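PDB 2QCK: flavin reductase domain protein from Arthrobacter sp., which probably binds FMN and reduces flavin with a reduced nicotinamide cofactor. Local coordinates for residues 122-127 / 133-138; 51-56 / 73-78; 106-111 / 117-122; 85-90 / 155-160. All coordinates share one frame; numbering follows the deposited sequence. Where two conformers were deposited one is given.

Contact 1. Residues 122-127 / 133-138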
loop_
_atom_site.group_PDB
_atom_site.type_symbol
_atom_site.label_atom_id
_atom_site.label_comp_id
_atom_site.label_asym_id
_atom_site.label_seq_id
_atom_site.Cartn_x
_atom_site.Cartn_y
_atom_site.Cartn_z
ATOM N N ILE A 122 -17.087 -5.785 1.859
ATOM C CA ILE A 122 -16.043 -6.799 1.729
ATOM C C ILE A 122 -16.529 -7.923 0.827
ATOM O O ILE A 122 -17.581 -8.527 1.085
ATOM C CB ILE A 122 -15.662 -7.421 3.067
ATOM C CG1 ILE A 122 -15.049 -6.366 3.978
ATOM C CG2 ILE A 122 -14.598 -8.556 2.868
ATOM C CD1 ILE A 122 -14.786 -6.890 5.421
ATOM N N GLN A 123 -15.759 -8.184 -0.231
ATOM C CA GLN A 123 -16.062 -9.260 -1.196
ATOM C C GLN A 123 -15.578 -10.607 -0.662
ATOM O O GLN A 123 -16.294 -11.595 -0.661
ATOM C CB GLN A 123 -15.419 -8.912 -2.526
ATOM C CG GLN A 123 -15.878 -7.561 -3.039
ATOM C CD GLN A 123 -17.349 -7.503 -3.371
ATOM O OE1 GLN A 123 -17.788 -8.105 -4.347
ATOM N NE2 GLN A 123 -18.124 -6.747 -2.585
HETATM N N MSE A 124 -14.375 -10.631 -0.133
HETATM C CA MSE A 124 -13.764 -11.848 0.323
HETATM C C MSE A 124 -12.550 -11.436 1.115
HETATM O O MSE A 124 -12.030 -10.318 0.946
HETATM C CB MSE A 124 -13.252 -12.618 -0.915
HETATM C CG MSE A 124 -12.025 -11.772 -1.569
HETATM SE SE MSE A 124 -12.242 -12.074 -3.285
HETATM C CE MSE A 124 -13.909 -11.144 -3.709
ATOM N N ARG A 125 -12.084 -12.356 1.959
ATOM C CA ARG A 125 -10.764 -12.286 2.578
ATOM C C ARG A 125 -9.968 -13.496 2.146
ATOM O O ARG A 125 -10.508 -14.619 2.141
ATOM C CB ARG A 125 -10.884 -12.321 4.113
ATOM C CG ARG A 125 -11.952 -11.403 4.668
ATOM C CD ARG A 125 -13.108 -12.178 5.239
ATOM N NE ARG A 125 -14.204 -11.292 5.615
ATOM C CZ ARG A 125 -15.372 -11.175 4.970
ATOM N NH1 ARG A 125 -15.664 -11.874 3.885
ATOM N NH2 ARG A 125 -16.258 -10.317 5.426
ATOM N N LEU A 126 -8.685 -13.311 1.816
ATOM C CA LEU A 126 -7.799 -14.403 1.453
ATOM C C LEU A 126 -6.904 -14.667 2.638
ATOM O O LEU A 126 -5.951 -13.897 2.885
ATOM C CB LEU A 126 -6.970 -13.965 0.286
ATOM C CG LEU A 126 -6.124 -14.940 -0.531
ATOM C CD1 LEU A 126 -6.921 -16.114 -1.063
ATOM C CD2 LEU A 126 -5.472 -14.101 -1.661
ATOM N N SER A 127 -7.210 -15.718 3.393
ATOM C CA SER A 127 -6.605 -15.890 4.696
ATOM C C SER A 127 -5.492 -16.883 4.674
ATOM O O SER A 127 -5.655 -18.024 4.234
ATOM C CB SER A 127 -7.640 -16.269 5.750
ATOM O OG SER A 127 -8.565 -15.220 5.870
ATOM N N VAL A 133 -5.497 -10.953 3.205
ATOM C CA VAL A 133 -5.787 -9.881 2.263
ATOM C C VAL A 133 -7.308 -9.664 2.239
ATOM O O VAL A 133 -8.085 -10.620 2.092
ATOM C CB VAL A 133 -5.300 -10.249 0.842
ATOM C CG1 VAL A 133 -5.661 -9.170 -0.194
ATOM C CG2 VAL A 133 -3.738 -10.621 0.883
ATOM N N VAL A 134 -7.743 -8.416 2.400
ATOM C CA VAL A 134 -9.159 -8.102 2.367
ATOM C C VAL A 134 -9.398 -7.267 1.107
ATOM O O VAL A 134 -8.720 -6.238 0.939
ATOM C CB VAL A 134 -9.613 -7.335 3.591
ATOM C CG1 VAL A 134 -11.103 -7.263 3.589
ATOM C CG2 VAL A 134 -9.072 -7.977 4.917
ATOM N N VAL A 135 -10.370 -7.693 0.281
ATOM C CA VAL A 135 -10.801 -7.021 -0.954
ATOM C C VAL A 135 -12.177 -6.401 -0.752
ATOM O O VAL A 135 -13.095 -7.079 -0.326
ATOM C CB VAL A 135 -10.919 -8.016 -2.143
ATOM C CG1 VAL A 135 -11.387 -7.268 -3.463
ATOM C CG2 VAL A 135 -9.628 -8.766 -2.333
ATOM N N VAL A 136 -12.317 -5.113 -1.060
ATOM C CA VAL A 136 -13.530 -4.353 -0.711
ATOM C C VAL A 136 -14.013 -3.660 -1.970
ATOM O O VAL A 136 -13.203 -3.068 -2.668
ATOM C CB VAL A 136 -13.162 -3.315 0.291
ATOM C CG1 VAL A 136 -14.367 -2.606 0.785
ATOM C CG2 VAL A 136 -12.375 -3.991 1.463
ATOM N N GLU A 137 -15.307 -3.731 -2.242
ATOM C CA GLU A 137 -15.911 -2.955 -3.322
ATOM C C GLU A 137 -16.612 -1.728 -2.726
ATOM O O GLU A 137 -17.458 -1.857 -1.829
ATOM C CB GLU A 137 -16.941 -3.799 -4.087
ATOM C CG GLU A 137 -17.540 -3.022 -5.290
ATOM C CD GLU A 137 -18.487 -3.823 -6.174
ATOM O OE1 GLU A 137 -18.253 -5.021 -6.393
ATOM O OE2 GLU A 137 -19.431 -3.227 -6.723
ATOM N N VAL A 138 -16.325 -0.557 -3.291
ATOM C CA VAL A 138 -16.727 0.709 -2.718
ATOM C C VAL A 138 -18.146 0.992 -3.183
ATOM O O VAL A 138 -18.437 0.853 -4.344
ATOM C CB VAL A 138 -15.760 1.836 -3.151
ATOM C CG1 VAL A 138 -16.257 3.209 -2.753
ATOM C CG2 VAL A 138 -14.407 1.594 -2.554
#
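I122 lays its CG2 against CG1 of V134 at 3.8 Å. On the same face of the sheet, CG2 of I122 also sits over the centre of the R125 guanidinium. At Q123 the backbone N donates to O of V135 at 2.9 Å. The Q123 side chain bends at chi2 (-65°) and crosses E137 at a slant, with NE2 of Q123 3.5 Å from CB of E137. That NE2 is hydrogen-bonded to the backbone O of K121, and the amide and carboxylate planes are turned 42° apart. The two strands form a beta hairpin in the antiparallel sheet of this flavin reductase-like domain, running at 169° to each other. CG of M124, a selenomethionine, packs 3.9 Å from CG2 of V135, on the face that meets the second subunit, where M124 packs on L126 of that subunit. R125 sends its chain away from the neighbouring strand, and NE bonds to the O of I67. CA of R125 makes a CA-H...O contact with O of V133 at 3.2 Å. L126 and V133 form a hydrogen-bonded pair: N of L126 gives to O of V133 at 2.8 Å, and N of V133 returns to O of L126 at 3.0 Å.

Contact 2. Residues 51-56 / 73-78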
loop_
_atom_site.group_PDB
_atom_site.type_symbol
_atom_site.label_atom_id
_atom_site.label_comp_id
_atom_site.label_asym_id
_atom_site.label_seq_id
_atom_site.Cartn_x
_atom_site.Cartn_y
_atom_site.Cartn_z
ATOM N N PRO A 51 -15.147 0.235 -8.443
ATOM C CA PRO A 51 -14.143 0.712 -7.547
ATOM C C PRO A 51 -13.887 -0.274 -6.442
ATOM O O PRO A 51 -14.823 -0.663 -5.740
ATOM C CB PRO A 51 -14.749 2.006 -6.999
ATOM C CG PRO A 51 -16.206 1.889 -7.191
ATOM C CD PRO A 51 -16.402 1.022 -8.370
ATOM N N ARG A 52 -12.621 -0.648 -6.286
ATOM C CA ARG A 52 -12.207 -1.541 -5.206
ATOM C C ARG A 52 -10.876 -1.126 -4.603
ATOM O O ARG A 52 -10.044 -0.551 -5.264
ATOM C CB ARG A 52 -12.036 -2.981 -5.692
ATOM C CG ARG A 52 -13.115 -3.566 -6.578
ATOM C CD ARG A 52 -12.854 -5.052 -6.727
ATOM N NE ARG A 52 -13.002 -5.543 -8.096
ATOM C CZ ARG A 52 -14.149 -5.921 -8.640
ATOM N NH1 ARG A 52 -15.280 -5.861 -7.952
ATOM N NH2 ARG A 52 -14.168 -6.361 -9.882
ATOM N N PHE A 53 -10.675 -1.487 -3.341
ATOM C CA PHE A 53 -9.400 -1.320 -2.689
ATOM C C PHE A 53 -9.107 -2.579 -1.904
ATOM O O PHE A 53 -9.989 -3.383 -1.682
ATOM C CB PHE A 53 -9.318 -0.074 -1.759
ATOM C CG PHE A 53 -10.235 -0.099 -0.553
ATOM C CD1 PHE A 53 -11.505 0.420 -0.625
ATOM C CD2 PHE A 53 -9.775 -0.524 0.687
ATOM C CE1 PHE A 53 -12.331 0.443 0.474
ATOM C CE2 PHE A 53 -10.620 -0.523 1.781
ATOM C CZ PHE A 53 -11.878 -0.031 1.667
ATOM N N THR A 54 -7.845 -2.721 -1.523
ATOM C CA THR A 54 -7.371 -3.851 -0.734
ATOM C C THR A 54 -6.616 -3.350 0.484
ATOM O O THR A 54 -6.076 -2.256 0.455
ATOM C CB THR A 54 -6.405 -4.689 -1.578
ATOM O OG1 THR A 54 -5.401 -3.831 -2.116
ATOM C CG2 THR A 54 -7.122 -5.348 -2.717
ATOM N N PHE A 55 -6.596 -4.148 1.554
ATOM C CA PHE A 55 -5.632 -3.979 2.626
ATOM C C PHE A 55 -5.300 -5.347 3.230
ATOM O O PHE A 55 -5.990 -6.354 2.967
ATOM C CB PHE A 55 -6.176 -3.001 3.692
ATOM C CG PHE A 55 -7.412 -3.478 4.386
ATOM C CD1 PHE A 55 -8.658 -3.317 3.802
ATOM C CD2 PHE A 55 -7.346 -4.133 5.637
ATOM C CE1 PHE A 55 -9.802 -3.743 4.463
ATOM C CE2 PHE A 55 -8.489 -4.584 6.250
ATOM C CZ PHE A 55 -9.710 -4.400 5.662
ATOM N N ASN A 56 -4.246 -5.376 4.028
ATOM C CA ASN A 56 -3.833 -6.561 4.736
ATOM C C ASN A 56 -3.997 -6.358 6.242
ATOM O O ASN A 56 -3.867 -5.228 6.758
ATOM C CB ASN A 56 -2.382 -6.913 4.405
ATOM C CG ASN A 56 -2.137 -7.123 2.908
ATOM O OD1 ASN A 56 -3.042 -7.506 2.168
ATOM N ND2 ASN A 56 -0.909 -6.839 2.445
ATOM N N ILE A 73 -17.717 -1.968 5.658
ATOM C CA ILE A 73 -16.640 -1.300 6.359
ATOM C C ILE A 73 -16.419 0.115 5.810
ATOM O O ILE A 73 -16.873 0.470 4.723
ATOM C CB ILE A 73 -15.314 -2.100 6.308
ATOM C CG1 ILE A 73 -14.641 -2.068 4.930
ATOM C CG2 ILE A 73 -15.534 -3.557 6.681
ATOM C CD1 ILE A 73 -13.206 -2.676 4.992
ATOM N N GLY A 74 -15.745 0.937 6.599
ATOM C CA GLY A 74 -15.332 2.264 6.151
ATOM C C GLY A 74 -13.827 2.360 6.063
ATOM O O GLY A 74 -13.119 1.761 6.846
ATOM N N VAL A 75 -13.330 3.117 5.092
ATOM C CA VAL A 75 -11.941 3.528 5.111
ATOM C C VAL A 75 -11.806 5.055 5.134
ATOM O O VAL A 75 -12.537 5.763 4.424
ATOM C CB VAL A 75 -11.097 2.879 3.918
ATOM C CG1 VAL A 75 -11.538 3.373 2.592
ATOM C CG2 VAL A 75 -9.603 3.122 4.128
ATOM N N HIS A 76 -10.887 5.550 5.965
ATOM C CA HIS A 76 -10.677 6.998 6.146
ATOM C C HIS A 76 -9.275 7.391 5.786
ATOM O O HIS A 76 -8.325 6.851 6.334
ATOM C CB HIS A 76 -10.932 7.409 7.569
ATOM C CG HIS A 76 -12.304 7.066 8.035
ATOM N ND1 HIS A 76 -12.679 5.767 8.312
ATOM C CD2 HIS A 76 -13.385 7.838 8.276
ATOM C CE1 HIS A 76 -13.936 5.758 8.721
ATOM N NE2 HIS A 76 -14.387 7.002 8.699
HETATM N N MSE A 77 -9.152 8.314 4.854
HETATM C CA MSE A 77 -7.844 8.901 4.497
HETATM C C MSE A 77 -7.609 10.039 5.474
HETATM O O MSE A 77 -8.544 10.765 5.841
HETATM C CB MSE A 77 -7.869 9.448 3.077
HETATM C CG MSE A 77 -7.682 8.378 2.035
HETATM SE SE MSE A 77 -9.135 7.043 1.927
HETATM C CE MSE A 77 -8.408 6.048 0.339
ATOM N N LEU A 78 -6.360 10.162 5.904
ATOM C CA LEU A 78 -5.952 11.029 6.994
ATOM C C LEU A 78 -5.056 12.138 6.480
ATOM O O LEU A 78 -4.255 11.944 5.565
ATOM C CB LEU A 78 -5.197 10.195 8.056
ATOM C CG LEU A 78 -6.002 9.093 8.743
ATOM C CD1 LEU A 78 -5.291 8.588 9.991
ATOM C CD2 LEU A 78 -7.406 9.562 9.123
#
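The interior of the curled antiparallel sheet of the flavin reductase-like domain is the setting here. Strands 51-56 and 73-77 face each other across it, 84° apart in direction and with their axes 10.5 Å apart. No backbone bond joins them, and F53, F55, I73 and V75 bridge the gap with buried apolar side chains. The F53 ring and the V75 side chain run alongside each other, pointing opposite ways. CG1 of V75 lies 3.5 Å from CZ of F53. F53 holds CG between its backbone N and carbonyl carbon (chi1 65°), which carries the ring across to strand 73-77. CZ of F53 is also 4.5 Å from CD1 of I73. An alanine in place of F53 would probably leave CG1 of V75 without its main partner on strand 51-56 and open a gap between the two strands. Around the pair, F53 also packs on V136 and V138 of strand 131-143 and on F17 of the second subunit. I73 reaches to meet F55 from across the gap. I73 is extended at chi2 (170°), which carries its terminal methyl out to the F55 ring, where CD1 of I73 stops 3.6 Å from CE1 of F55.

Contact 3. Residues 106-111 / 117-122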
loop_
_atom_site.group_PDB
_atom_site.type_symbol
_atom_site.label_atom_id
_atom_site.label_comp_id
_atom_site.label_asym_id
_atom_site.label_seq_id
_atom_site.Cartn_x
_atom_site.Cartn_y
_atom_site.Cartn_z
ATOM N N TYR A 106 -25.126 2.219 6.274
ATOM C CA TYR A 106 -24.996 0.826 6.669
ATOM C C TYR A 106 -24.511 0.653 8.108
ATOM O O TYR A 106 -23.977 -0.409 8.467
ATOM C CB TYR A 106 -24.077 0.089 5.705
ATOM C CG TYR A 106 -24.386 0.336 4.244
ATOM C CD1 TYR A 106 -25.274 -0.476 3.550
ATOM C CD2 TYR A 106 -23.790 1.367 3.558
ATOM C CE1 TYR A 106 -25.550 -0.262 2.210
ATOM C CE2 TYR A 106 -24.050 1.588 2.218
ATOM C CZ TYR A 106 -24.931 0.773 1.547
ATOM O OH TYR A 106 -25.202 1.013 0.212
ATOM N N GLU A 107 -24.687 1.686 8.932
ATOM C CA GLU A 107 -24.257 1.663 10.336
ATOM C C GLU A 107 -22.735 1.533 10.465
ATOM O O GLU A 107 -22.235 1.069 11.483
ATOM C CB GLU A 107 -24.917 0.503 11.079
ATOM C CG GLU A 107 -26.427 0.488 10.967
ATOM C CD GLU A 107 -27.064 1.248 12.089
ATOM O OE1 GLU A 107 -27.109 0.696 13.210
ATOM O OE2 GLU A 107 -27.498 2.398 11.860
ATOM N N VAL A 108 -22.011 1.906 9.419
ATOM C CA VAL A 108 -20.556 1.936 9.470
ATOM C C VAL A 108 -20.147 3.122 10.357
ATOM O O VAL A 108 -20.749 4.221 10.275
ATOM C CB VAL A 108 -19.953 2.082 8.055
ATOM C CG1 VAL A 108 -18.398 2.244 8.112
ATOM C CG2 VAL A 108 -20.337 0.876 7.186
ATOM N N PRO A 109 -19.141 2.917 11.240
ATOM C CA PRO A 109 -18.652 4.058 12.007
ATOM C C PRO A 109 -17.807 4.984 11.141
ATOM O O PRO A 109 -16.800 4.565 10.536
ATOM C CB PRO A 109 -17.803 3.405 13.104
ATOM C CG PRO A 109 -18.096 1.948 13.047
ATOM C CD PRO A 109 -18.424 1.690 11.624
ATOM N N ILE A 110 -18.251 6.228 11.070
ATOM C CA ILE A 110 -17.610 7.295 10.329
ATOM C C ILE A 110 -16.913 8.286 11.286
ATOM O O ILE A 110 -17.541 8.890 12.177
ATOM C CB ILE A 110 -18.594 8.019 9.339
ATOM C CG1 ILE A 110 -19.217 7.012 8.365
ATOM C CG2 ILE A 110 -17.826 9.100 8.540
ATOM C CD1 ILE A 110 -18.216 6.377 7.380
ATOM N N LEU A 111 -15.602 8.421 11.083
ATOM C CA LEU A 111 -14.761 9.298 11.842
ATOM C C LEU A 111 -14.836 10.680 11.258
ATOM O O LEU A 111 -14.699 10.855 10.057
ATOM C CB LEU A 111 -13.305 8.843 11.776
ATOM C CG LEU A 111 -12.970 7.400 12.127
ATOM C CD1 LEU A 111 -11.437 7.189 12.022
ATOM C CD2 LEU A 111 -13.535 7.060 13.493
ATOM N N TRP A 117 -13.715 9.802 3.343
ATOM C CA TRP A 117 -13.940 8.372 3.552
ATOM C C TRP A 117 -14.678 7.695 2.400
ATOM O O TRP A 117 -15.356 8.348 1.584
ATOM C CB TRP A 117 -14.708 8.142 4.859
ATOM C CG TRP A 117 -15.973 8.937 4.965
ATOM C CD1 TRP A 117 -16.128 10.132 5.581
ATOM C CD2 TRP A 117 -17.257 8.584 4.446
ATOM N NE1 TRP A 117 -17.434 10.561 5.477
ATOM C CE2 TRP A 117 -18.147 9.622 4.781
ATOM C CE3 TRP A 117 -17.741 7.490 3.736
ATOM C CZ2 TRP A 117 -19.476 9.601 4.428
ATOM C CZ3 TRP A 117 -19.052 7.479 3.366
ATOM C CH2 TRP A 117 -19.918 8.520 3.729
ATOM N N LEU A 118 -14.569 6.370 2.388
ATOM C CA LEU A 118 -15.320 5.521 1.477
ATOM C C LEU A 118 -15.960 4.405 2.289
ATOM O O LEU A 118 -15.370 3.955 3.282
ATOM C CB LEU A 118 -14.371 4.911 0.430
ATOM C CG LEU A 118 -13.507 5.857 -0.406
ATOM C CD1 LEU A 118 -12.607 5.082 -1.335
ATOM C CD2 LEU A 118 -14.386 6.797 -1.177
ATOM N N ILE A 119 -17.147 3.965 1.875
ATOM C CA ILE A 119 -17.801 2.791 2.459
ATOM C C ILE A 119 -17.805 1.672 1.409
ATOM O O ILE A 119 -18.084 1.884 0.227
ATOM C CB ILE A 119 -19.238 3.104 2.995
ATOM C CG1 ILE A 119 -19.128 3.922 4.290
ATOM C CG2 ILE A 119 -20.048 1.819 3.287
ATOM C CD1 ILE A 119 -20.428 4.351 4.895
ATOM N N GLY A 120 -17.468 0.467 1.851
ATOM C CA GLY A 120 -17.388 -0.662 0.949
ATOM C C GLY A 120 -18.015 -1.905 1.521
ATOM O O GLY A 120 -18.315 -1.970 2.725
ATOM N N LYS A 121 -18.261 -2.858 0.627
ATOM C CA LYS A 121 -18.662 -4.206 0.981
ATOM C C LYS A 121 -17.454 -5.078 0.800
ATOM O O LYS A 121 -16.866 -5.132 -0.290
ATOM C CB LYS A 121 -19.784 -4.702 0.073
ATOM C CG LYS A 121 -21.093 -3.935 0.213
ATOM N N ILE A 122 -17.087 -5.785 1.859
ATOM C CA ILE A 122 -16.043 -6.799 1.729
ATOM C C ILE A 122 -16.529 -7.923 0.827
ATOM O O ILE A 122 -17.581 -8.527 1.085
ATOM C CB ILE A 122 -15.662 -7.421 3.067
ATOM C CG1 ILE A 122 -15.049 -6.366 3.978
ATOM C CG2 ILE A 122 -14.598 -8.556 2.868
ATOM C CD1 ILE A 122 -14.786 -6.890 5.421
#
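I110 covers one face of the W117 indole with both its methyls. CG2 of I110 makes a CH-pi contact with the five-membered ring of W117, 3.6 Å from its centroid and 20° off the ring normal. CG2 of I110 is nearest to NE1 of W117, at 3.4 Å. CD1 of I110 lies over the same face, nearer the rim, 3.8 Å from CE3 of W117. In I110, chi1 (-57°) sets CG1 beside the backbone N, and the bend at chi2 (-67°) folds CD1 over the indole. The two side chains cross at about a right angle. A serine in place of W117 would probably strip both I110 methyls of the flat surface they rest on and leave the I110 side chain freer to turn.

Residues 109-111 form a short strand paired with 101-103 in a separate two-stranded sheet. Here it lies beside strand 116-127 of the large antiparallel sheet, and side chains alone join these two segments. No hydrogen bond crosses between them.

I119 fills the middle with both branches. CD1 of I119 reaches CD1 of I110 at 3.9 Å. V108 and I119 meet tip to tip, CB of V108 lying 3.9 Å from CD1 of I119. The other branch serves Y106: CG2 of I119 is 3.8 Å from CD2 of Y106. The Y106 ring also stacks on H72, and I119 packs on V139 and P105.

Contact 4. Residues 85-90 / 155-160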
loop_
_atom_site.group_PDB
_atom_site.type_symbol
_atom_site.label_atom_id
_atom_site.label_comp_id
_atom_site.label_asym_id
_atom_site.label_seq_id
_atom_site.Cartn_x
_atom_site.Cartn_y
_atom_site.Cartn_z
ATOM N N LEU A 85 -5.580 10.906 15.807
ATOM C CA LEU A 85 -6.571 9.900 15.533
ATOM C C LEU A 85 -5.892 8.636 15.030
ATOM O O LEU A 85 -6.225 7.525 15.504
ATOM C CB LEU A 85 -7.550 10.447 14.501
ATOM C CG LEU A 85 -8.845 9.727 14.199
ATOM C CD1 LEU A 85 -9.879 9.860 15.338
ATOM C CD2 LEU A 85 -9.315 10.315 12.846
ATOM N N ALA A 86 -4.912 8.808 14.135
ATOM C CA ALA A 86 -4.026 7.708 13.720
ATOM C C ALA A 86 -3.398 6.968 14.904
ATOM O O ALA A 86 -3.448 5.751 14.959
ATOM C CB ALA A 86 -2.927 8.164 12.733
ATOM N N ASP A 87 -2.819 7.688 15.848
ATOM C CA ASP A 87 -2.201 7.082 17.008
ATOM C C ASP A 87 -3.226 6.361 17.924
ATOM O O ASP A 87 -2.962 5.253 18.403
ATOM C CB ASP A 87 -1.446 8.170 17.753
ATOM C CG ASP A 87 -0.479 7.630 18.770
ATOM O OD1 ASP A 87 0.531 6.981 18.386
ATOM O OD2 ASP A 87 -0.692 7.895 19.963
ATOM N N ARG A 88 -4.359 7.024 18.175
ATOM C CA ARG A 88 -5.552 6.435 18.845
ATOM C C ARG A 88 -5.883 5.050 18.323
ATOM O O ARG A 88 -6.103 4.116 19.080
ATOM C CB ARG A 88 -6.808 7.289 18.587
ATOM C CG ARG A 88 -7.370 8.049 19.766
ATOM C CD ARG A 88 -8.498 9.000 19.282
ATOM N NE ARG A 88 -8.519 10.264 20.008
ATOM C CZ ARG A 88 -8.932 11.429 19.520
ATOM N NH1 ARG A 88 -9.363 11.555 18.276
ATOM N NH2 ARG A 88 -8.891 12.496 20.292
ATOM N N PHE A 89 -5.957 4.959 17.001
ATOM C CA PHE A 89 -6.440 3.773 16.313
ATOM C C PHE A 89 -5.358 2.715 16.065
ATOM O O PHE A 89 -5.631 1.663 15.447
ATOM C CB PHE A 89 -7.160 4.228 15.043
ATOM C CG PHE A 89 -8.606 4.549 15.287
ATOM C CD1 PHE A 89 -9.007 5.802 15.736
ATOM C CD2 PHE A 89 -9.562 3.562 15.154
ATOM C CE1 PHE A 89 -10.321 6.081 15.978
ATOM C CE2 PHE A 89 -10.885 3.834 15.424
ATOM C CZ PHE A 89 -11.269 5.105 15.831
ATOM N N ALA A 90 -4.144 2.991 16.563
ATOM C CA ALA A 90 -3.030 2.053 16.490
ATOM C C ALA A 90 -2.729 1.449 17.852
ATOM O O ALA A 90 -1.999 0.464 17.918
ATOM C CB ALA A 90 -1.744 2.747 15.886
ATOM N N GLY A 155 8.567 3.890 11.727
ATOM C CA GLY A 155 8.060 4.170 13.055
ATOM C C GLY A 155 7.700 5.602 13.359
ATOM O O GLY A 155 7.429 5.892 14.503
ATOM N N ALA A 156 7.619 6.500 12.369
ATOM C CA ALA A 156 7.269 7.877 12.683
ATOM C C ALA A 156 6.245 8.384 11.692
ATOM O O ALA A 156 6.273 8.005 10.523
ATOM C CB ALA A 156 8.526 8.787 12.658
ATOM N N TYR A 157 5.334 9.222 12.181
ATOM C CA TYR A 157 4.425 9.951 11.314
ATOM C C TYR A 157 5.172 11.083 10.644
ATOM O O TYR A 157 5.865 11.838 11.291
ATOM C CB TYR A 157 3.225 10.472 12.101
ATOM C CG TYR A 157 2.289 9.369 12.554
ATOM C CD1 TYR A 157 1.467 8.685 11.648
ATOM C CD2 TYR A 157 2.223 9.003 13.877
ATOM C CE1 TYR A 157 0.614 7.640 12.093
ATOM C CE2 TYR A 157 1.380 7.986 14.302
ATOM C CZ TYR A 157 0.597 7.314 13.416
ATOM O OH TYR A 157 -0.213 6.299 13.877
ATOM N N SER A 158 4.990 11.209 9.331
ATOM C CA SER A 158 5.696 12.145 8.495
ATOM C C SER A 158 4.706 12.866 7.597
ATOM O O SER A 158 3.528 12.493 7.505
ATOM C CB SER A 158 6.693 11.410 7.597
ATOM O OG SER A 158 7.799 10.930 8.354
ATOM N N GLN A 159 5.199 13.903 6.943
ATOM C CA GLN A 159 4.429 14.608 5.957
ATOM C C GLN A 159 5.221 14.605 4.654
ATOM O O GLN A 159 6.444 14.585 4.692
ATOM C CB GLN A 159 4.181 16.011 6.425
ATOM C CG GLN A 159 5.397 16.906 6.354
ATOM C CD GLN A 159 5.058 18.304 6.752
ATOM O OE1 GLN A 159 4.269 18.974 6.076
ATOM N NE2 GLN A 159 5.644 18.761 7.859
ATOM N N PRO A 160 4.525 14.581 3.526
ATOM C CA PRO A 160 5.229 14.569 2.262
ATOM C C PRO A 160 5.592 15.993 1.846
ATOM O O PRO A 160 4.783 16.908 1.973
ATOM C CB PRO A 160 4.230 13.930 1.315
ATOM C CG PRO A 160 2.914 14.307 1.825
ATOM C CD PRO A 160 3.062 14.542 3.333
#
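Y157 is the residue of strand 156-160 that reaches the last turn of helix 83-88, and its ring and hydroxyl meet A86, D87 and A90. It leaves the strand with CG beside the backbone N and anti to the carbonyl carbon (chi1 -70°), which points the phenol at the helix. CE1 of Y157 lies 3.6 Å from CB of A86. The hydroxyl is close by as well, with OH of Y157 3.5 Å from CB of A86. OH of Y157 also stands 3.4 Å from the backbone C of A86 and 3.6 Å from the backbone N of D87. OD1 of D87 is 4.3 Å from CE2 of Y157, a loose approach. The carboxylate of D87 has its partner elsewhere, in a salt bridge from OD2 to NE of R91. A90 adds its CB at 4.4 Å from OH of Y157, just after the helix ends.

This is helix-to-strand packing in the flavin reductase-like domain. It brings the short helix after strand 72-77 against the last strand of the chain. The Y157 ring also meets Y152 edge-to-face, and Y157 packs on L163 of the second subunit.

Next along the strand, S158 and Q159 pair in an antiparallel ladder with a strand of the second subunit, so the sheet continues across the interface.

How the contacts relate
Contact 2 is the most central and the most buried, and all four of its touching residues are inside. Contacts 1, 3 and 4 lie farther out and are partly buried. Contact 1 is the only one held by backbone hydrogen bonds across its segments; the other three rest mainly on side-chain packing. Contacts 1 and 3 share I122 and use strand 116-127, while contacts 1 and 2 meet where strand 131-143 lies beside strand 51-58. Strand 72-77 of contact 2 pairs with strand 116-127 of contact 3. Contact 4 joins the rest by packing, L78 on A86 and L111 on F89. All four reach the second subunit, contact 3 through L118.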